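PDB 5OQR: condensin complex subunit 3 from Schizosaccharomyces pombe, which serves as a regulatory subunit of the condensin complex, a complex required for converting interphase chromatin into condensed, mitotic-like chromosomes. Local coordinates for residues A[386-391]-A[407-412]; A[401-406]-A[466-471]. All coordinates share one frame; numbering follows the deposited sequence.

Overall arrangement
Contact 1 and contact 2 share one helix, 399-412, which packs in two directions. In contact 1 its C-terminal part, 407-412, meets segment 386-391 of helix 378-394. In contact 2 its earlier part, 401-406, meets segment 466-471 of helix 457-471. The centres of the two contacts lie about 10 Å apart, and they touch through Leu388 CD2 and His405 CD2 at 3.4 Å. Contact 1 is internal to HEAT repeat 6, whereas contact 2 carries that repeat on to a helix some 60 residues later. Both are buried and mainly apolar, and lie well away from the chain's centre, about 37 Å and 31 Å from it respectively.

Contact 1: A[386-391]-A[407-412]; sequences KSLTNS and ELLRKL
Segments 386-391 and 407-412 are both helical and run roughly antiparallel, with an angle of 142° between their N-to-C directions. Their axes come within 10.2 Å. The backbones are closest at Leu388 and Leu409, whose CA atoms are 6.8 Å apart.

Leu388 carries most of the contact. Its side chain points to the facing helix and meets three leucines there. Leu388 CD1 lies 3.7 Å from Leu408 CG. The same methyl, Leu388 CD1, is 3.6 Å from Leu412 CD1. The side chain crosses those of Leu408 and Leu412 at about a right angle, so the branched ends meet across one another. Leu409 approaches nearer the backbone, with its CD1 at 3.6 Å from Leu388 CB. Its CG stands opposite the backbone N (chi1 -159°), and CD1 reaches back across to the other helix.

This is the packing of an antiparallel helix pair within a HEAT repeat, here HEAT repeat 6. Both helices belong to it, and these leucines are part of its buried apolar interior.

Thr389 sits at the margin. Its OG1 is 4.1 Å from Leu409 CD1, a van der Waals contact; the hydroxyl is hydrogen-bonded to Leu385 O one turn back. In segment 386-391, Ser391 OG turns to the backbone of its own helix and donates to Ser387 O at 2.9 Å. That carbonyl accepts from Ser391 N as well. Leu422 of helix 416-434 touches both Thr389 and Leu409, while Leu367 and Leu371 of helix 356-372 pack on Leu408.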
ATOM      1  N   LYS A 386     -13.188  19.752  36.852  1.00 40.80           N
ATOM      2  CA  LYS A 386     -13.124  19.188  38.195  1.00 36.53           C
ATOM      3  C   LYS A 386     -12.951  17.678  38.144  1.00 40.50           C
ATOM      4  O   LYS A 386     -12.085  17.115  38.822  1.00 39.64           O
ATOM      5  CB  LYS A 386     -14.389  19.549  38.969  1.00 58.64           C
ATOM      6  CG  LYS A 386     -14.156  20.408  40.187  1.00 65.05           C
ATOM      7  CD  LYS A 386     -15.476  20.702  40.866  1.00 79.16           C
ATOM      8  CE  LYS A 386     -15.294  21.516  42.124  1.00 93.87           C
ATOM      9  NZ  LYS A 386     -16.544  22.247  42.462  1.00104.02           N
ATOM     10  N   SER A 387     -13.780  17.002  37.348  1.00 40.85           N
ATOM     11  CA  SER A 387     -13.688  15.550  37.235  1.00 38.98           C
ATOM     12  C   SER A 387     -12.293  15.124  36.797  1.00 36.90           C
ATOM     13  O   SER A 387     -11.688  14.229  37.397  1.00 34.52           O
ATOM     14  CB  SER A 387     -14.744  15.039  36.256  1.00 43.52           C
ATOM     15  OG  SER A 387     -14.699  13.629  36.148  1.00 49.51           O
ATOM     16  N   LEU A 388     -11.764  15.758  35.749  1.00 37.12           N
ATOM     17  CA  LEU A 388     -10.421  15.426  35.288  1.00 37.12           C
ATOM     18  C   LEU A 388      -9.382  15.759  36.348  1.00 32.68           C
ATOM     19  O   LEU A 388      -8.473  14.964  36.610  1.00 33.00           O
ATOM     20  CB  LEU A 388     -10.119  16.170  33.988  1.00 40.02           C
ATOM     21  CG  LEU A 388     -11.037  15.836  32.811  1.00 38.08           C
ATOM     22  CD1 LEU A 388     -10.810  16.804  31.667  1.00 36.66           C
ATOM     23  CD2 LEU A 388     -10.820  14.408  32.352  1.00 35.20           C
ATOM     24  N   THR A 389      -9.504  16.929  36.974  1.00 33.17           N
ATOM     25  CA  THR A 389      -8.580  17.302  38.039  1.00 36.43           C
ATOM     26  C   THR A 389      -8.587  16.270  39.158  1.00 43.19           C
ATOM     27  O   THR A 389      -7.550  16.003  39.774  1.00 45.56           O
ATOM     28  CB  THR A 389      -8.943  18.679  38.587  1.00 38.15           C
ATOM     29  OG1 THR A 389      -9.037  19.617  37.511  1.00 38.03           O
ATOM     30  CG2 THR A 389      -7.892  19.155  39.579  1.00 43.15           C
ATOM     31  N   ASN A 390      -9.749  15.682  39.437  1.00 40.74           N
ATOM     32  CA  ASN A 390      -9.841  14.687  40.498  1.00 40.92           C
ATOM     33  C   ASN A 390      -9.273  13.347  40.052  1.00 42.75           C
ATOM     34  O   ASN A 390      -8.497  12.721  40.780  1.00 49.59           O
ATOM     35  CB  ASN A 390     -11.296  14.528  40.940  1.00 52.67           C
ATOM     36  CG  ASN A 390     -11.483  13.392  41.927  1.00 56.96           C
ATOM     37  OD1 ASN A 390     -11.211  13.537  43.118  1.00 58.89           O
ATOM     38  ND2 ASN A 390     -11.950  12.250  41.434  1.00 57.89           N
ATOM     39  N   SER A 391      -9.648  12.892  38.855  1.00 40.93           N
ATOM     40  CA  SER A 391      -9.215  11.579  38.391  1.00 38.85           C
ATOM     41  C   SER A 391      -7.697  11.489  38.311  1.00 37.42           C
ATOM     42  O   SER A 391      -7.115  10.437  38.594  1.00 35.38           O
ATOM     43  CB  SER A 391      -9.837  11.277  37.030  1.00 41.82           C
ATOM     44  OG  SER A 391     -11.246  11.391  37.083  1.00 51.47           O
ATOM     45  N   GLU A 407      -4.590  15.772  27.747  1.00 31.29           N
ATOM     46  CA  GLU A 407      -4.885  16.514  26.526  1.00 30.43           C
ATOM     47  C   GLU A 407      -6.232  17.217  26.626  1.00 29.49           C
ATOM     48  O   GLU A 407      -6.366  18.380  26.230  1.00 27.47           O
ATOM     49  CB  GLU A 407      -4.855  15.567  25.328  1.00 32.91           C
ATOM     50  CG  GLU A 407      -5.184  16.218  23.999  1.00 39.31           C
ATOM     51  CD  GLU A 407      -5.117  15.239  22.842  1.00 53.08           C
ATOM     52  OE1 GLU A 407      -4.665  14.093  23.055  1.00 46.12           O
ATOM     53  OE2 GLU A 407      -5.520  15.613  21.721  1.00 51.54           O
ATOM     54  N   LEU A 408      -7.242  16.525  27.156  1.00 31.94           N
ATOM     55  CA  LEU A 408      -8.549  17.142  27.354  1.00 30.88           C
ATOM     56  C   LEU A 408      -8.497  18.223  28.425  1.00 33.29           C
ATOM     57  O   LEU A 408      -9.210  19.226  28.329  1.00 33.32           O
ATOM     58  CB  LEU A 408      -9.568  16.064  27.719  1.00 27.51           C
ATOM     59  CG  LEU A 408     -11.011  16.483  27.991  1.00 30.08           C
ATOM     60  CD1 LEU A 408     -11.624  17.175  26.795  1.00 26.51           C
ATOM     61  CD2 LEU A 408     -11.822  15.258  28.375  1.00 27.88           C
ATOM     62  N   LEU A 409      -7.658  18.042  29.444  1.00 32.15           N
ATOM     63  CA  LEU A 409      -7.468  19.084  30.443  1.00 28.54           C
ATOM     64  C   LEU A 409      -6.976  20.373  29.795  1.00 26.46           C
ATOM     65  O   LEU A 409      -7.536  21.451  30.023  1.00 30.29           O
ATOM     66  CB  LEU A 409      -6.481  18.600  31.505  1.00 30.34           C
ATOM     67  CG  LEU A 409      -6.522  19.308  32.856  1.00 31.03           C
ATOM     68  CD1 LEU A 409      -7.701  18.816  33.676  1.00 33.09           C
ATOM     69  CD2 LEU A 409      -5.218  19.095  33.601  1.00 34.20           C
ATOM     70  N   ARG A 410      -5.925  20.277  28.979  1.00 29.59           N
ATOM     71  CA  ARG A 410      -5.421  21.442  28.256  1.00 32.56           C
ATOM     72  C   ARG A 410      -6.531  22.145  27.489  1.00 31.85           C
ATOM     73  O   ARG A 410      -6.621  23.377  27.498  1.00 36.41           O
ATOM     74  CB  ARG A 410      -4.309  21.013  27.296  1.00 32.07           C
ATOM     75  CG  ARG A 410      -3.837  22.096  26.333  1.00 33.81           C
ATOM     76  CD  ARG A 410      -3.174  23.248  27.065  1.00 37.72           C
ATOM     77  NE  ARG A 410      -2.803  24.326  26.154  1.00 46.71           N
ATOM     78  CZ  ARG A 410      -3.556  25.389  25.889  1.00 50.08           C
ATOM     79  NH1 ARG A 410      -4.739  25.543  26.468  1.00 48.06           N
ATOM     80  NH2 ARG A 410      -3.122  26.310  25.040  1.00 62.58           N
ATOM     81  N   LYS A 411      -7.376  21.376  26.807  1.00 35.86           N
ATOM     82  CA  LYS A 411      -8.446  21.964  26.011  1.00 36.32           C
ATOM     83  C   LYS A 411      -9.416  22.768  26.867  1.00 37.87           C
ATOM     84  O   LYS A 411      -9.982  23.758  26.394  1.00 43.60           O
ATOM     85  CB  LYS A 411      -9.184  20.856  25.264  1.00 33.56           C
ATOM     86  CG  LYS A 411     -10.359  21.315  24.432  1.00 33.94           C
ATOM     87  CD  LYS A 411     -11.171  20.117  23.984  1.00 53.52           C
ATOM     88  CE  LYS A 411     -12.525  20.524  23.451  1.00 57.30           C
ATOM     89  NZ  LYS A 411     -12.462  20.998  22.041  1.00 67.84           N
ATOM     90  N   LEU A 412      -9.626  22.362  28.121  1.00 44.77           N
ATOM     91  CA  LEU A 412     -10.578  23.062  28.977  1.00 49.62           C
ATOM     92  C   LEU A 412      -9.963  24.300  29.614  1.00 47.02           C
ATOM     93  O   LEU A 412     -10.648  25.313  29.793  1.00 59.24           O
ATOM     94  CB  LEU A 412     -11.103  22.119  30.059  1.00 47.64           C
ATOM     95  CG  LEU A 412     -11.791  20.854  29.549  1.00 42.04           C
ATOM     96  CD1 LEU A 412     -12.256  19.998  30.706  1.00 43.25           C
ATOM     97  CD2 LEU A 412     -12.955  21.198  28.650  1.00 58.13           C
TER

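Contact 2: A[401-406]-A[466-471]; sequences LISLHI and VQCLFE
Ile406 and Cys468 make the closest apolar contact between segments 401-406 and 466-471. Ile406 CD1 lies 3.4 Å from Cys468 CB. Ile406 CG2 is 3.7 Å from Cys468 CB. Two branches of the isoleucine therefore bear on one methylene. CG2 stands opposite the backbone N, whereas CG1 lies opposite the carbonyl carbon (chi1 -66°) and carries CD1 forward. Ile402 adds its CG2, at 4.0 Å from Cys468 SG.

The sulfur also has a polar neighbour. Ser403 OG is 3.7 Å from Cys468 SG, a van der Waals approach at the more open margin of the contact. Ser403 CA and Cys468 CA are 6.1 Å apart, the nearest CA pair. The segment axes approach to 9.7 Å. Their N-to-C directions differ by 42°.

One side-chain hydrogen bond lies within segment 401-406: His405 ND1 donates to Leu401 O at 2.9 Å. The oxygen is close to the imidazole plane, but the nitrogen sits well above the carbonyl plane. The ring's other nitrogen, NE2, is hydrogen-bonded to Tyr347 OH, so both ring nitrogens have partners and the ring's rotation is probably fixed.

Helix 416-434 flanks the pair: its Phe419 and Leu423 pack against both Ile406 and Leu469. Helix 356-372 lies against Leu401, Leu404 and His405, while helices 480-495 and 500-514 continue the array beyond helix 457-471.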
ATOM      1  N   LEU A 401      -4.709   6.045  29.005  1.00 55.36           N
ATOM      2  CA  LEU A 401      -5.697   7.091  29.225  1.00 40.88           C
ATOM      3  C   LEU A 401      -5.094   8.370  29.785  1.00 34.81           C
ATOM      4  O   LEU A 401      -5.706   9.433  29.652  1.00 35.41           O
ATOM      5  CB  LEU A 401      -6.791   6.586  30.168  1.00 45.98           C
ATOM      6  CG  LEU A 401      -7.653   5.439  29.634  1.00 38.06           C
ATOM      7  CD1 LEU A 401      -8.554   4.902  30.724  1.00 46.44           C
ATOM      8  CD2 LEU A 401      -8.482   5.890  28.448  1.00 42.27           C
ATOM      9  N   ILE A 402      -3.910   8.299  30.397  1.00 31.50           N
ATOM     10  CA  ILE A 402      -3.286   9.494  30.962  1.00 33.11           C
ATOM     11  C   ILE A 402      -3.174  10.590  29.911  1.00 31.77           C
ATOM     12  O   ILE A 402      -3.468  11.761  30.180  1.00 29.70           O
ATOM     13  CB  ILE A 402      -1.909   9.141  31.560  1.00 38.81           C
ATOM     14  CG1 ILE A 402      -2.090   8.380  32.876  1.00 37.04           C
ATOM     15  CG2 ILE A 402      -1.065  10.406  31.776  1.00 30.85           C
ATOM     16  CD1 ILE A 402      -0.800   7.873  33.489  1.00 48.95           C
ATOM     17  N   SER A 403      -2.742  10.232  28.701  1.00 39.40           N
ATOM     18  CA  SER A 403      -2.498  11.240  27.675  1.00 31.81           C
ATOM     19  C   SER A 403      -3.787  11.950  27.285  1.00 28.74           C
ATOM     20  O   SER A 403      -3.835  13.183  27.221  1.00 29.41           O
ATOM     21  CB  SER A 403      -1.850  10.589  26.455  1.00 41.08           C
ATOM     22  OG  SER A 403      -0.708   9.842  26.832  1.00 55.15           O
ATOM     23  N   LEU A 404      -4.844  11.185  27.012  1.00 27.75           N
ATOM     24  CA  LEU A 404      -6.113  11.794  26.629  1.00 29.70           C
ATOM     25  C   LEU A 404      -6.701  12.633  27.756  1.00 30.06           C
ATOM     26  O   LEU A 404      -7.338  13.659  27.495  1.00 25.41           O
ATOM     27  CB  LEU A 404      -7.100  10.711  26.198  1.00 29.68           C
ATOM     28  CG  LEU A 404      -6.756   9.973  24.902  1.00 31.90           C
ATOM     29  CD1 LEU A 404      -7.761   8.867  24.646  1.00 38.66           C
ATOM     30  CD2 LEU A 404      -6.710  10.925  23.718  1.00 37.56           C
ATOM     31  N   HIS A 405      -6.504  12.218  29.008  1.00 30.10           N
ATOM     32  CA  HIS A 405      -6.973  13.020  30.133  1.00 27.04           C
ATOM     33  C   HIS A 405      -6.265  14.364  30.176  1.00 26.93           C
ATOM     34  O   HIS A 405      -6.903  15.414  30.301  1.00 28.82           O
ATOM     35  CB  HIS A 405      -6.759  12.266  31.444  1.00 32.06           C
ATOM     36  CG  HIS A 405      -7.871  11.329  31.791  1.00 31.66           C
ATOM     37  ND1 HIS A 405      -7.850   9.992  31.462  1.00 31.15           N
ATOM     38  CD2 HIS A 405      -9.042  11.540  32.435  1.00 32.70           C
ATOM     39  CE1 HIS A 405      -8.959   9.418  31.891  1.00 33.87           C
ATOM     40  NE2 HIS A 405      -9.699  10.336  32.483  1.00 29.83           N
ATOM     41  N   ILE A 406      -4.935  14.347  30.081  1.00 25.99           N
ATOM     42  CA  ILE A 406      -4.166  15.583  30.149  1.00 27.41           C
ATOM     43  C   ILE A 406      -4.370  16.417  28.892  1.00 29.66           C
ATOM     44  O   ILE A 406      -4.329  17.651  28.946  1.00 31.19           O
ATOM     45  CB  ILE A 406      -2.683  15.254  30.390  1.00 27.61           C
ATOM     46  CG1 ILE A 406      -2.523  14.618  31.775  1.00 25.97           C
ATOM     47  CG2 ILE A 406      -1.817  16.508  30.254  1.00 30.67           C
ATOM     48  CD1 ILE A 406      -1.129  14.130  32.099  1.00 28.53           C
ATOM     49  N   VAL A 466       4.450  14.640  33.798  1.00 28.21           N
ATOM     50  CA  VAL A 466       5.391  15.647  33.316  1.00 29.81           C
ATOM     51  C   VAL A 466       5.535  15.542  31.807  1.00 29.81           C
ATOM     52  O   VAL A 466       5.553  16.552  31.095  1.00 33.24           O
ATOM     53  CB  VAL A 466       6.753  15.486  34.017  1.00 26.02           C
ATOM     54  CG1 VAL A 466       7.700  16.595  33.596  1.00 26.09           C
ATOM     55  CG2 VAL A 466       6.585  15.484  35.525  1.00 33.65           C
ATOM     56  N   GLN A 467       5.642  14.316  31.300  1.00 29.56           N
ATOM     57  CA  GLN A 467       5.789  14.107  29.866  1.00 29.01           C
ATOM     58  C   GLN A 467       4.610  14.697  29.103  1.00 29.87           C
ATOM     59  O   GLN A 467       4.792  15.406  28.107  1.00 37.83           O
ATOM     60  CB  GLN A 467       5.929  12.613  29.583  1.00 34.62           C
ATOM     61  CG  GLN A 467       6.322  12.274  28.166  1.00 44.29           C
ATOM     62  CD  GLN A 467       6.456  10.782  27.953  1.00 51.51           C
ATOM     63  OE1 GLN A 467       6.398  10.003  28.904  1.00 45.30           O
ATOM     64  NE2 GLN A 467       6.635  10.374  26.704  1.00 61.94           N
ATOM     65  N   CYS A 468       3.388  14.422  29.561  1.00 27.11           N
ATOM     66  CA  CYS A 468       2.210  14.942  28.877  1.00 31.21           C
ATOM     67  C   CYS A 468       2.087  16.451  29.032  1.00 33.80           C
ATOM     68  O   CYS A 468       1.476  17.111  28.186  1.00 30.86           O
ATOM     69  CB  CYS A 468       0.952  14.259  29.406  1.00 28.42           C
ATOM     70  SG  CYS A 468       0.792  12.530  28.949  1.00 38.59           S
ATOM     71  N   LEU A 469       2.646  17.012  30.102  1.00 34.23           N
ATOM     72  CA  LEU A 469       2.591  18.455  30.298  1.00 35.15           C
ATOM     73  C   LEU A 469       3.323  19.179  29.176  1.00 32.50           C
ATOM     74  O   LEU A 469       2.754  20.037  28.493  1.00 33.54           O
ATOM     75  CB  LEU A 469       3.185  18.818  31.661  1.00 33.85           C
ATOM     76  CG  LEU A 469       3.518  20.294  31.902  1.00 36.75           C
ATOM     77  CD1 LEU A 469       2.306  21.178  31.705  1.00 42.04           C
ATOM     78  CD2 LEU A 469       4.092  20.488  33.292  1.00 40.56           C
ATOM     79  N   PHE A 470       4.592  18.837  28.966  1.00 31.30           N
ATOM     80  CA  PHE A 470       5.396  19.487  27.943  1.00 33.73           C
ATOM     81  C   PHE A 470       5.046  19.031  26.534  1.00 31.63           C
ATOM     82  O   PHE A 470       5.532  19.630  25.570  1.00 29.53           O
ATOM     83  CB  PHE A 470       6.878  19.246  28.228  1.00 30.00           C
ATOM     84  CG  PHE A 470       7.348  19.883  29.502  1.00 30.07           C
ATOM     85  CD1 PHE A 470       7.448  21.258  29.602  1.00 32.69           C
ATOM     86  CD2 PHE A 470       7.671  19.113  30.604  1.00 27.62           C
ATOM     87  CE1 PHE A 470       7.869  21.851  30.769  1.00 32.86           C
ATOM     88  CE2 PHE A 470       8.096  19.704  31.774  1.00 29.25           C
ATOM     89  CZ  PHE A 470       8.195  21.075  31.856  1.00 28.16           C
ATOM     90  N   GLU A 471       4.217  17.998  26.391  1.00 32.18           N
ATOM     91  CA  GLU A 471       3.681  17.637  25.087  1.00 29.65           C
ATOM     92  C   GLU A 471       2.563  18.564  24.639  1.00 30.90           C
ATOM     93  O   GLU A 471       2.265  18.616  23.442  1.00 37.91           O
ATOM     94  CB  GLU A 471       3.152  16.201  25.111  1.00 36.13           C
ATOM     95  CG  GLU A 471       4.092  15.177  24.510  1.00 41.83           C
ATOM     96  CD  GLU A 471       3.621  13.753  24.735  1.00 52.63           C
ATOM     97  OE1 GLU A 471       2.440  13.568  25.100  1.00 57.14           O
ATOM     98  OE2 GLU A 471       4.431  12.820  24.555  1.00 56.75           O
TER